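Local coordinates for protein glucanase (Clostridium thermocellum, PDB 5GXX) that probably hydrolyses internal beta-1,4-glucosidic bonds of cellulose as a glycosyl hydrolase family 9 endoglucanase of the bacterial cellulosome, at residues D106-Q111 with K169-L174; G291-L296 with G300-A305; V504-C509 with V515-I520. The protein carries 1 engineered substitution. All coordinates share one frame; numbering follows the deposited sequence.

Interaction 1: D106-Q111 with K169-L174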
loop_
_atom_site.group_PDB
_atom_site.type_symbol
_atom_site.label_atom_id
_atom_site.label_comp_id
_atom_site.label_asym_id
_atom_site.label_seq_id
_atom_site.Cartn_x
_atom_site.Cartn_y
_atom_site.Cartn_z
ATOM N N ASP A 106 37.108 -33.303 6.550
ATOM C CA ASP A 106 38.030 -32.670 5.617
ATOM C C ASP A 106 37.730 -31.170 5.516
ATOM O O ASP A 106 38.287 -30.464 4.672
ATOM C CB ASP A 106 37.793 -33.322 4.258
ATOM C CG ASP A 106 36.304 -33.509 3.975
ATOM O OD1 ASP A 106 35.601 -32.481 3.811
ATOM O OD2 ASP A 106 35.822 -34.670 3.963
ATOM N N SER A 107 36.811 -30.709 6.360
ATOM C CA SER A 107 36.306 -29.339 6.338
ATOM C C SER A 107 35.566 -29.074 7.645
ATOM O O SER A 107 35.366 -29.979 8.450
ATOM C CB SER A 107 35.374 -29.114 5.144
ATOM O OG SER A 107 34.354 -30.096 5.111
ATOM N N VAL A 108 35.185 -27.822 7.879
ATOM C CA VAL A 108 34.385 -27.466 9.053
ATOM C C VAL A 108 33.269 -26.539 8.601
ATOM O O VAL A 108 33.409 -25.886 7.561
ATOM C CB VAL A 108 35.236 -26.764 10.160
ATOM C CG1 VAL A 108 36.342 -27.697 10.669
ATOM C CG2 VAL A 108 35.818 -25.421 9.687
ATOM N N VAL A 109 32.175 -26.498 9.360
ATOM C CA VAL A 109 31.216 -25.399 9.277
ATOM C C VAL A 109 31.945 -24.209 9.896
ATOM O O VAL A 109 32.373 -24.298 11.051
ATOM C CB VAL A 109 29.936 -25.670 10.097
ATOM C CG1 VAL A 109 29.062 -24.424 10.149
ATOM C CG2 VAL A 109 29.149 -26.835 9.498
ATOM N N TYR A 110 32.087 -23.124 9.139
ATOM C CA TYR A 110 32.828 -21.952 9.629
ATOM C C TYR A 110 32.002 -20.685 9.795
ATOM O O TYR A 110 32.529 -19.657 10.227
ATOM C CB TYR A 110 34.064 -21.684 8.754
ATOM C CG TYR A 110 33.815 -21.076 7.384
ATOM C CD1 TYR A 110 33.567 -21.883 6.269
ATOM C CD2 TYR A 110 33.879 -19.692 7.189
ATOM C CE1 TYR A 110 33.367 -21.314 5.008
ATOM C CE2 TYR A 110 33.667 -19.116 5.940
ATOM C CZ TYR A 110 33.424 -19.938 4.846
ATOM O OH TYR A 110 33.214 -19.370 3.607
ATOM N N GLN A 111 30.721 -20.744 9.444
ATOM C CA GLN A 111 29.833 -19.615 9.632
ATOM C C GLN A 111 28.383 -20.068 9.680
ATOM O O GLN A 111 27.984 -20.974 8.949
ATOM C CB GLN A 111 30.041 -18.594 8.510
ATOM C CG GLN A 111 29.280 -17.294 8.689
ATOM C CD GLN A 111 29.757 -16.203 7.767
ATOM O OE1 GLN A 111 30.956 -15.983 7.599
ATOM N NE2 GLN A 111 28.809 -15.479 7.192
ATOM N N LYS A 169 44.040 -31.069 17.378
ATOM C CA LYS A 169 44.977 -31.719 16.471
ATOM C C LYS A 169 44.352 -31.976 15.105
ATOM O O LYS A 169 45.039 -31.827 14.092
ATOM C CB LYS A 169 45.453 -33.041 17.067
ATOM C CG LYS A 169 46.324 -32.894 18.296
ATOM C CD LYS A 169 46.694 -34.262 18.859
ATOM C CE LYS A 169 47.609 -34.136 20.059
ATOM N NZ LYS A 169 48.210 -35.470 20.373
ATOM N N LYS A 170 43.069 -32.351 15.085
ATOM C CA LYS A 170 42.362 -32.578 13.826
ATOM C C LYS A 170 42.401 -31.296 12.996
ATOM O O LYS A 170 42.789 -31.290 11.825
ATOM C CB LYS A 170 40.901 -32.990 14.054
ATOM C CG LYS A 170 40.598 -34.458 14.307
ATOM C CD LYS A 170 39.084 -34.636 14.349
ATOM C CE LYS A 170 38.664 -36.002 14.872
ATOM N NZ LYS A 170 38.917 -37.068 13.868
ATOM N N TYR A 171 42.039 -30.189 13.640
ATOM C CA TYR A 171 41.924 -28.918 12.946
ATOM C C TYR A 171 43.285 -28.363 12.532
ATOM O O TYR A 171 43.434 -27.860 11.418
ATOM C CB TYR A 171 41.131 -27.912 13.787
ATOM C CG TYR A 171 39.675 -28.272 13.992
ATOM C CD1 TYR A 171 39.043 -29.273 13.240
ATOM C CD2 TYR A 171 38.911 -27.610 14.944
ATOM C CE1 TYR A 171 37.698 -29.567 13.433
ATOM C CE2 TYR A 171 37.569 -27.902 15.133
ATOM C CZ TYR A 171 36.969 -28.888 14.385
ATOM O OH TYR A 171 35.645 -29.170 14.605
ATOM N N PHE A 172 44.293 -28.518 13.387
ATOM C CA PHE A 172 45.608 -28.016 13.034
ATOM C C PHE A 172 46.162 -28.766 11.829
ATOM O O PHE A 172 46.710 -28.162 10.912
ATOM C CB PHE A 172 46.607 -28.060 14.187
ATOM C CG PHE A 172 47.995 -27.711 13.741
ATOM C CD1 PHE A 172 48.371 -26.384 13.542
ATOM C CD2 PHE A 172 48.907 -28.706 13.445
ATOM C CE1 PHE A 172 49.644 -26.068 13.087
ATOM C CE2 PHE A 172 50.184 -28.400 12.988
ATOM C CZ PHE A 172 50.555 -27.079 12.796
ATOM N N GLU A 173 45.988 -30.083 11.821
ATOM C CA GLU A 173 46.488 -30.853 10.696
ATOM C C GLU A 173 45.842 -30.416 9.382
ATOM O O GLU A 173 46.532 -30.349 8.356
ATOM C CB GLU A 173 46.312 -32.351 10.963
ATOM C CG GLU A 173 47.300 -32.882 11.993
ATOM C CD GLU A 173 46.857 -34.186 12.643
ATOM O OE1 GLU A 173 45.908 -34.834 12.140
ATOM O OE2 GLU A 173 47.458 -34.574 13.672
ATOM N N LEU A 174 44.535 -30.151 9.417
ATOM C CA LEU A 174 43.776 -29.728 8.241
ATOM C C LEU A 174 44.238 -28.352 7.803
ATOM O O LEU A 174 44.464 -28.094 6.627
ATOM C CB LEU A 174 42.268 -29.702 8.514
ATOM C CG LEU A 174 41.353 -29.067 7.456
ATOM C CD1 LEU A 174 41.458 -29.818 6.138
ATOM C CD2 LEU A 174 39.893 -28.975 7.892
#
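Asp106 and Leu174 mark the closest backbone approach, their CA atoms 7.0 Å apart, and from there the chain of 106-111 leaves a loop to run as a strand from Val108, while 169-174 is a section of a longer helix. A separation of this size has to be bridged by side chains, and both segments supply them. Leu174 sets its forked end against the peptide that joins Asp106 to Ser107. One methyl, CD1, comes within 3.6 Å of Asp106 O, and the other, CD2, lies 3.9 Å from Ser107 N. The fork gets there because CG stands opposite the leucine's own backbone N (chi1 170°), which carries the branch out from the helix. At the start of the strand, Val108 meets the ring of Tyr171. Its CG1 methyl is 3.6 Å from Tyr171 CE1 and somewhat farther from the flanking CD1 and CZ, so the touch centres on one ring carbon and the methyl comes in at a slant. The far end of that tyrosine is fixed separately, since its OH is hydrogen-bonded to Leu99 O, and Val145, Met148 and Leu152 of helix 142-158 also pack against its side chain. On the exposed flank Ser107 OG donates to Asp106 OD1 over 3.0 Å, meeting the carboxylate on its anti side and 32° out of its plane. This local bond ties together two side chains whose CB atoms point away from the helix. Strand 108-112 is the middle strand of a small antiparallel sheet, and the contact joins its entry to helix 162-178. With methyl groups meeting a ring and a peptide surface, cohesion between the segments rests on shape and dispersion, while the bond of Tyr171 OH to Leu99 O helps fix the ring.

Interaction 2: G291-L296 with G300-A305; sequences GGLAHL and GPLRYA
His295 and Pro301 lie side by side and point the same way, with Pro301 CB over the centre of one imidazole face in a CH-pi contact. This CB is 3.6 Å from the centroid of the His295 ring and only 12° from the ring normal. The imidazole is steadied from beyond the pair, where its NE2 is hydrogen-bonded to Pro392 O. A second CH-pi contact has the opposite division of roles, the loop giving the methyl and the helix the ring. Leu296 crosses Tyr304 at about a right angle, and its CD2 lies 3.7 Å from the centroid of the tyrosine ring. Its chi1 of -179° sends CG away from the backbone N and toward that face. The other face of Tyr304 takes Arg303, whose NE is 3.3 Å above the ring plane. The same NE donates to Gly300 O at 3.1 Å with an N-H...O angle of 156°, and since Tyr304 N also donates to that oxygen, the N-cap carbonyl is gripped twice. Leu293 crosses Leu302 nearly at right angles, CD1 to CD2 at 3.7 Å, and the same CD1 touches the methyl of Ala305. Between loop and helix sits a water that donates to Ala294 O (2.7 Å) and Pro301 O (2.8 Å) and accepts from Leu296 N. The contact folds the loop back onto the first turn of helix 301-318. It is buried, its aliphatic groups seated partly on ring faces, and one water links three backbone groups, Pro301 O also taking the helical bond from Ala305 N.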
loop_
_atom_site.group_PDB
_atom_site.type_symbol
_atom_site.label_atom_id
_atom_site.label_comp_id
_atom_site.label_asym_id
_atom_site.label_seq_id
_atom_site.Cartn_x
_atom_site.Cartn_y
_atom_site.Cartn_z
ATOM N N GLY A 291 43.822 12.002 26.414
ATOM C CA GLY A 291 43.369 11.383 27.658
ATOM C C GLY A 291 44.077 10.099 28.061
ATOM O O GLY A 291 43.774 9.559 29.129
ATOM N N GLY A 292 45.003 9.611 27.237
ATOM C CA GLY A 292 45.866 8.478 27.603
ATOM C C GLY A 292 45.519 7.117 27.021
ATOM O O GLY A 292 46.117 6.104 27.415
ATOM N N LEU A 293 44.571 7.078 26.083
ATOM C CA LEU A 293 44.185 5.816 25.449
ATOM C C LEU A 293 45.046 5.563 24.221
ATOM O O LEU A 293 45.101 6.412 23.333
ATOM C CB LEU A 293 42.708 5.810 25.034
ATOM C CG LEU A 293 42.204 4.626 24.199
ATOM C CD1 LEU A 293 42.225 3.330 25.026
ATOM C CD2 LEU A 293 40.785 4.912 23.731
ATOM N N ALA A 294 45.701 4.403 24.157
ATOM C CA ALA A 294 46.433 4.013 22.942
ATOM C C ALA A 294 45.337 3.713 21.933
ATOM O O ALA A 294 44.467 2.879 22.213
ATOM C CB ALA A 294 47.365 2.799 23.209
ATOM N N HIS A 295 45.353 4.412 20.799
ATOM C CA HIS A 295 44.222 4.427 19.866
ATOM C C HIS A 295 44.662 3.932 18.480
ATOM O O HIS A 295 45.229 4.675 17.655
ATOM C CB HIS A 295 43.643 5.848 19.794
ATOM C CG HIS A 295 42.207 5.914 19.369
ATOM N ND1 HIS A 295 41.812 5.709 18.062
ATOM C CD2 HIS A 295 41.082 6.205 20.069
ATOM C CE1 HIS A 295 40.502 5.849 17.985
ATOM N NE2 HIS A 295 40.030 6.134 19.189
ATOM N N LEU A 296 44.449 2.643 18.243
ATOM C CA LEU A 296 45.050 2.022 17.068
ATOM C C LEU A 296 44.343 2.345 15.762
ATOM O O LEU A 296 45.013 2.500 14.732
ATOM C CB LEU A 296 45.192 0.499 17.242
ATOM C CG LEU A 296 45.839 -0.294 16.091
ATOM C CD1 LEU A 296 47.324 0.071 16.046
ATOM C CD2 LEU A 296 45.589 -1.776 16.318
ATOM N N GLY A 300 36.890 -0.161 17.200
ATOM C CA GLY A 300 37.275 -0.905 18.399
ATOM C C GLY A 300 38.600 -0.543 19.047
ATOM O O GLY A 300 39.374 -1.418 19.409
ATOM N N PRO A 301 38.872 0.747 19.277
ATOM C CA PRO A 301 40.117 1.101 19.957
ATOM C C PRO A 301 40.228 0.503 21.361
ATOM O O PRO A 301 41.321 0.054 21.730
ATOM C CB PRO A 301 40.084 2.632 19.980
ATOM C CG PRO A 301 38.628 2.968 19.923
ATOM C CD PRO A 301 38.055 1.933 18.982
ATOM N N LEU A 302 39.129 0.448 22.124
ATOM C CA LEU A 302 39.203 -0.139 23.475
ATOM C C LEU A 302 39.560 -1.626 23.406
ATOM O O LEU A 302 40.342 -2.104 24.227
ATOM C CB LEU A 302 37.920 0.100 24.285
ATOM C CG LEU A 302 37.686 1.551 24.747
ATOM C CD1 LEU A 302 36.325 1.654 25.453
ATOM C CD2 LEU A 302 38.778 2.067 25.677
ATOM N N ARG A 303 38.951 -2.348 22.470
ATOM C CA ARG A 303 39.295 -3.744 22.174
ATOM C C ARG A 303 40.793 -3.926 21.968
ATOM O O ARG A 303 41.421 -4.777 22.621
ATOM C CB ARG A 303 38.527 -4.207 20.934
ATOM C CG ARG A 303 38.960 -5.541 20.344
ATOM C CD ARG A 303 39.777 -5.301 19.095
ATOM N NE ARG A 303 39.320 -4.264 18.164
ATOM C CZ ARG A 303 38.622 -4.500 17.053
ATOM N NH1 ARG A 303 38.212 -5.726 16.738
ATOM N NH2 ARG A 303 38.362 -3.514 16.218
ATOM N N TYR A 304 41.407 -3.117 21.105
ATOM C CA TYR A 304 42.833 -3.302 20.847
ATOM C C TYR A 304 43.691 -2.967 22.069
ATOM O O TYR A 304 44.577 -3.745 22.438
ATOM C CB TYR A 304 43.270 -2.445 19.662
ATOM C CG TYR A 304 42.715 -2.821 18.314
ATOM C CD1 TYR A 304 42.846 -4.110 17.800
ATOM C CD2 TYR A 304 42.105 -1.864 17.534
ATOM C CE1 TYR A 304 42.367 -4.440 16.525
ATOM C CE2 TYR A 304 41.638 -2.163 16.262
ATOM C CZ TYR A 304 41.772 -3.452 15.767
ATOM O OH TYR A 304 41.326 -3.754 14.500
ATOM N N ALA A 305 43.383 -1.860 22.738
ATOM C CA ALA A 305 44.235 -1.380 23.833
ATOM C C ALA A 305 44.142 -2.318 25.035
ATOM O O ALA A 305 45.177 -2.648 25.635
ATOM C CB ALA A 305 43.889 0.051 24.201
HETATM O O HOH W 1 43.614 1.063 20.453
#

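Interaction 3: V504-C509 with V515-I520; sequences VTIGYC and VEISPI
Ser518 OG, set between the Ile517 and Ile520 that reach across to Val504, is held by two backbone groups: it donates to Pro519 O at 2.8 Å and is also hydrogen-bonded to Lys531 N of the adjoining strand. The donor stands 31° from the plane of the proline carbonyl. These bonds probably steady the chain where it leaves strand 515-517. The contact itself is wholly aliphatic. Ile517 divides its two arms between two partners. Its CD1 comes to 3.6 Å from Ile506 CG1 and 3.6 Å from Ile506 CD1, the two side chains sliding past each other in opposite directions. Its shorter branch, CG2, meets Val504 CG1 at 4.1 Å. The split follows from chi1 of -52°, which places CG1 opposite the carbonyl carbon and CG2 opposite the backbone N. Val504 is divided in the same way: its second methyl, CG2, lies 3.9 Å from Ile520 CG1, with the side chains crossing at a slant. Val504 and Ile506, alternate residues of one strand, thus meet Ile517 and Ile520, and all four remain partly open to solvent. The pieces 504-506 and 517-520 run 160° apart in direction, yet they belong to different sheets that face each other, as in a beta-sandwich, within the cellulose-binding domain. Strand 503-506 pairs with 549-557, and after the classic beta bulge that Gly507 and Tyr508 form opposite Gln553, strand 508-509 continues along the same partner. A disulfide joins Cys509 to Cys509 of the second subunit, so this edge also belongs to the dimer interface. On the facing sheet, strand 515-524 is outermost within the chain and is flanked by 527-534, whose Ile530 packs against both Ile517 and Ile520.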
loop_
_atom_site.group_PDB
_atom_site.type_symbol
_atom_site.label_atom_id
_atom_site.label_comp_id
_atom_site.label_asym_id
_atom_site.label_seq_id
_atom_site.Cartn_x
_atom_site.Cartn_y
_atom_site.Cartn_z
ATOM N N VAL A 504 -22.606 -10.217 15.145
ATOM C CA VAL A 504 -21.170 -9.921 15.070
ATOM C C VAL A 504 -20.730 -9.960 13.613
ATOM O O VAL A 504 -20.963 -10.940 12.900
ATOM C CB VAL A 504 -20.334 -10.944 15.875
ATOM C CG1 VAL A 504 -18.856 -10.554 15.922
ATOM C CG2 VAL A 504 -20.887 -11.109 17.290
ATOM N N THR A 505 -20.085 -8.884 13.176
ATOM C CA THR A 505 -19.555 -8.834 11.825
ATOM C C THR A 505 -18.136 -8.280 11.890
ATOM O O THR A 505 -17.678 -7.805 12.941
ATOM C CB THR A 505 -20.400 -7.937 10.903
ATOM O OG1 THR A 505 -20.455 -6.616 11.443
ATOM C CG2 THR A 505 -21.819 -8.479 10.737
ATOM N N ILE A 506 -17.447 -8.352 10.753
ATOM C CA ILE A 506 -16.049 -7.930 10.663
ATOM C C ILE A 506 -15.960 -6.868 9.578
ATOM O O ILE A 506 -16.508 -7.047 8.488
ATOM C CB ILE A 506 -15.136 -9.133 10.345
ATOM C CG1 ILE A 506 -15.083 -10.078 11.546
ATOM C CG2 ILE A 506 -13.706 -8.717 10.029
ATOM C CD1 ILE A 506 -14.364 -11.393 11.282
ATOM N N GLY A 507 -15.266 -5.779 9.890
ATOM C CA GLY A 507 -15.064 -4.681 8.958
ATOM C C GLY A 507 -13.664 -4.618 8.383
ATOM O O GLY A 507 -13.449 -3.900 7.408
ATOM N N TYR A 508 -12.711 -5.316 9.008
ATOM C CA TYR A 508 -11.344 -5.452 8.475
ATOM C C TYR A 508 -10.642 -6.551 9.258
ATOM O O TYR A 508 -10.792 -6.654 10.479
ATOM C CB TYR A 508 -10.511 -4.171 8.602
ATOM C CG TYR A 508 -9.028 -4.318 8.290
ATOM C CD1 TYR A 508 -8.562 -4.612 7.006
ATOM C CD2 TYR A 508 -8.086 -4.134 9.296
ATOM C CE1 TYR A 508 -7.200 -4.742 6.739
ATOM C CE2 TYR A 508 -6.721 -4.252 9.047
ATOM C CZ TYR A 508 -6.291 -4.548 7.764
ATOM O OH TYR A 508 -4.952 -4.657 7.501
ATOM N N CYS A 509 -9.886 -7.383 8.551
ATOM C CA CYS A 509 -9.025 -8.325 9.260
ATOM C C CYS A 509 -7.719 -8.452 8.494
ATOM O O CYS A 509 -7.695 -8.693 7.292
ATOM C CB CYS A 509 -9.711 -9.652 9.565
ATOM S SG CYS A 509 -9.862 -10.834 8.241
ATOM N N VAL A 515 -7.797 -16.060 11.860
ATOM C CA VAL A 515 -8.517 -15.647 13.058
ATOM C C VAL A 515 -9.956 -16.169 13.068
ATOM O O VAL A 515 -10.588 -16.321 12.023
ATOM C CB VAL A 515 -8.516 -14.103 13.187
ATOM C CG1 VAL A 515 -9.284 -13.455 12.041
ATOM C CG2 VAL A 515 -9.059 -13.620 14.527
ATOM N N GLU A 516 -10.469 -16.449 14.259
ATOM C CA GLU A 516 -11.887 -16.735 14.431
ATOM C C GLU A 516 -12.464 -15.886 15.559
ATOM O O GLU A 516 -11.743 -15.458 16.468
ATOM C CB GLU A 516 -12.156 -18.228 14.623
ATOM C CG GLU A 516 -11.459 -18.803 15.838
ATOM C CD GLU A 516 -11.952 -20.175 16.276
ATOM O OE1 GLU A 516 -13.048 -20.624 15.867
ATOM O OE2 GLU A 516 -11.225 -20.803 17.075
ATOM N N ILE A 517 -13.755 -15.597 15.448
ATOM C CA ILE A 517 -14.495 -14.915 16.503
ATOM C C ILE A 517 -15.567 -15.870 16.987
ATOM O O ILE A 517 -16.314 -16.426 16.181
ATOM C CB ILE A 517 -15.145 -13.584 16.053
ATOM C CG1 ILE A 517 -14.124 -12.662 15.375
ATOM C CG2 ILE A 517 -15.778 -12.893 17.264
ATOM C CD1 ILE A 517 -14.709 -11.335 14.908
ATOM N N SER A 518 -15.639 -16.071 18.297
ATOM C CA SER A 518 -16.632 -16.988 18.838
ATOM C C SER A 518 -18.025 -16.371 18.735
ATOM O O SER A 518 -18.149 -15.151 18.586
ATOM C CB SER A 518 -16.335 -17.277 20.308
ATOM O OG SER A 518 -16.672 -16.169 21.121
ATOM N N PRO A 519 -19.074 -17.207 18.840
ATOM C CA PRO A 519 -20.397 -16.638 19.067
ATOM C C PRO A 519 -20.415 -15.934 20.426
ATOM O O PRO A 519 -19.506 -16.129 21.240
ATOM C CB PRO A 519 -21.330 -17.863 19.078
ATOM C CG PRO A 519 -20.530 -19.010 18.545
ATOM C CD PRO A 519 -19.086 -18.681 18.781
ATOM N N ILE A 520 -21.414 -15.087 20.660
ATOM C CA ILE A 520 -21.557 -14.394 21.943
ATOM C C ILE A 520 -21.877 -15.423 23.017
ATOM O O ILE A 520 -22.807 -16.214 22.852
ATOM C CB ILE A 520 -22.642 -13.301 21.849
ATOM C CG1 ILE A 520 -22.239 -12.272 20.786
ATOM C CG2 ILE A 520 -22.883 -12.644 23.202
ATOM C CD1 ILE A 520 -23.390 -11.366 20.355
#

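The three contacts follow one another along the chain without overlap. Interactions 1 and 2 both lie in the family 9 catalytic region, with centres about 33 Å apart and nearest atoms about 16 Å apart, and each fastens a helix of that largely helical module to non-helical chain: 162-178 in one, 301-318 in the other. Interaction 3 belongs to the cellulose-binding region, its centre about 57 Å from that of interaction 1 and about 60 Å from that of interaction 2, and it joins two beta-sheets. Helices packed against strand and loop in one region and sheet facing sheet in the other are consistent with separately built cores, of which the second also meets the neighbouring subunit.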